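Local coordinates for protein farnesyl diphosphate synthase (Rhodobacter capsulatus, PDB 3M0G) that probably condenses farnesyl diphosphate with isopentenyl diphosphate, using magnesium, to form geranylgeranyl diphosphate for carotenoid and other isoprenoid synthesis, at residues Phe47-Ser52 against Pro65-Val70. Residues are numbered along the deposited sequence; the frame is centred on the assembly and turned at random.
Sequences FLAIES and PAALAV
A49 and I50 of helix 44-55 pack against A67 of helix 60-81 in a purely apolar contact. The A49 CB bond points at the partner helix, and this methyl settles against its backbone, 4.1 Å from A67 CA, rather than meeting the other methyl head on; A49 CB and A67 CB are 4.4 Å apart. With two alanines at the point of closest approach, the backbones come within 5.5 Å, measured between A49 CA and A67 CA. A66 and V70 start their side chains toward helix 44-55, and A66 CB and V70 CG1 stand more loosely near A49 CB. I50 arrives from one flank: its CG1 branch lies anti to the carbonyl carbon (chi1 -71°) and runs on in a nearly extended line (chi2 160°), bringing CD1 to 3.8 Å from A67 CB, with CG1 alongside at 3.9 Å from the same methyl. Beyond the interface, buried S52 folds its hydroxyl back over its own helix, where OG lies 2.7 Å from L48 O and 3.0 Å from A49 O and also accepts a hydrogen bond from G190 N. Helix 168-194 packs against both L48 and V70, bridging the two segments, while E51 pairs with R6 on the N-terminal helix 3-23. This is small-residue packing of consecutive helices inside the all-helical isoprenoid synthase fold; the second of these, helix 60-81, leads into the first aspartate-rich motif, which in relatives binds the allylic diphosphate through magnesium ions.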
# COMPACT_ATOMS: atom_id res chain seq x y z
N PHE B 47 -7.59 -2.38 18.81
CA PHE B 47 -7.85 -2.07 20.20
C PHE B 47 -6.94 -0.94 20.68
O PHE B 47 -7.40 0.02 21.26
CB PHE B 47 -7.70 -3.34 21.05
CG PHE B 47 -7.95 -3.13 22.51
CD1 PHE B 47 -9.23 -3.20 23.03
CD2 PHE B 47 -6.88 -2.88 23.37
CE1 PHE B 47 -9.46 -3.02 24.40
CE2 PHE B 47 -7.10 -2.70 24.74
CZ PHE B 47 -8.39 -2.77 25.25
N LEU B 48 -5.65 -1.03 20.37
CA LEU B 48 -4.67 0.00 20.71
C LEU B 48 -4.92 1.39 20.10
O LEU B 48 -4.63 2.42 20.73
CB LEU B 48 -3.26 -0.46 20.32
CG LEU B 48 -2.59 -1.56 21.14
CD1 LEU B 48 -1.27 -1.90 20.45
CD2 LEU B 48 -2.33 -1.10 22.54
N ALA B 49 -5.49 1.40 18.90
CA ALA B 49 -5.84 2.63 18.22
C ALA B 49 -6.99 3.28 18.95
O ALA B 49 -6.94 4.46 19.31
CB ALA B 49 -6.23 2.35 16.76
N ILE B 50 -8.04 2.49 19.17
CA ILE B 50 -9.25 2.99 19.85
C ILE B 50 -8.99 3.40 21.30
O ILE B 50 -9.62 4.36 21.83
CB ILE B 50 -10.38 1.93 19.79
CG1 ILE B 50 -10.92 1.82 18.36
CG2 ILE B 50 -11.53 2.31 20.76
CD1 ILE B 50 -11.69 0.53 18.03
N GLU B 51 -8.11 2.65 21.95
CA GLU B 51 -7.82 2.89 23.34
C GLU B 51 -6.94 4.11 23.52
O GLU B 51 -7.10 4.87 24.46
CB GLU B 51 -7.19 1.66 23.99
CG GLU B 51 -8.12 0.44 24.04
CD GLU B 51 -9.50 0.75 24.58
OE1 GLU B 51 -9.64 1.00 25.80
OE2 GLU B 51 -10.46 0.72 23.78
N SER B 52 -6.02 4.31 22.59
CA SER B 52 -5.12 5.46 22.65
C SER B 52 -5.85 6.72 22.23
O SER B 52 -5.48 7.81 22.66
CB SER B 52 -3.87 5.22 21.80
OG SER B 52 -4.19 5.07 20.43
N PRO B 65 -12.10 4.56 11.69
CA PRO B 65 -11.37 4.40 10.43
C PRO B 65 -9.88 4.11 10.64
O PRO B 65 -9.29 3.41 9.84
CB PRO B 65 -11.56 5.74 9.73
CG PRO B 65 -12.82 6.30 10.33
CD PRO B 65 -12.79 5.86 11.75
N ALA B 66 -9.29 4.63 11.71
CA ALA B 66 -7.89 4.35 12.02
C ALA B 66 -7.71 2.90 12.48
O ALA B 66 -6.74 2.23 12.10
CB ALA B 66 -7.35 5.33 13.05
N ALA B 67 -8.65 2.43 13.29
CA ALA B 67 -8.68 1.05 13.76
C ALA B 67 -8.84 0.11 12.59
O ALA B 67 -8.19 -0.93 12.52
CB ALA B 67 -9.81 0.85 14.75
N LEU B 68 -9.74 0.48 11.68
CA LEU B 68 -9.97 -0.29 10.47
C LEU B 68 -8.72 -0.35 9.59
O LEU B 68 -8.34 -1.42 9.09
CB LEU B 68 -11.17 0.26 9.70
CG LEU B 68 -12.53 -0.10 10.31
CD1 LEU B 68 -13.69 0.39 9.43
CD2 LEU B 68 -12.62 -1.61 10.56
N ALA B 69 -8.06 0.79 9.43
CA ALA B 69 -6.87 0.86 8.59
C ALA B 69 -5.77 -0.08 9.08
O ALA B 69 -5.14 -0.77 8.25
CB ALA B 69 -6.34 2.30 8.50
N VAL B 70 -5.51 -0.08 10.39
CA VAL B 70 -4.46 -0.94 10.94
C VAL B 70 -4.81 -2.41 10.86
O VAL B 70 -3.93 -3.23 10.63
CB VAL B 70 -3.92 -0.49 12.37
CG1 VAL B 70 -4.90 -0.79 13.50
CG2 VAL B 70 -2.57 -1.12 12.67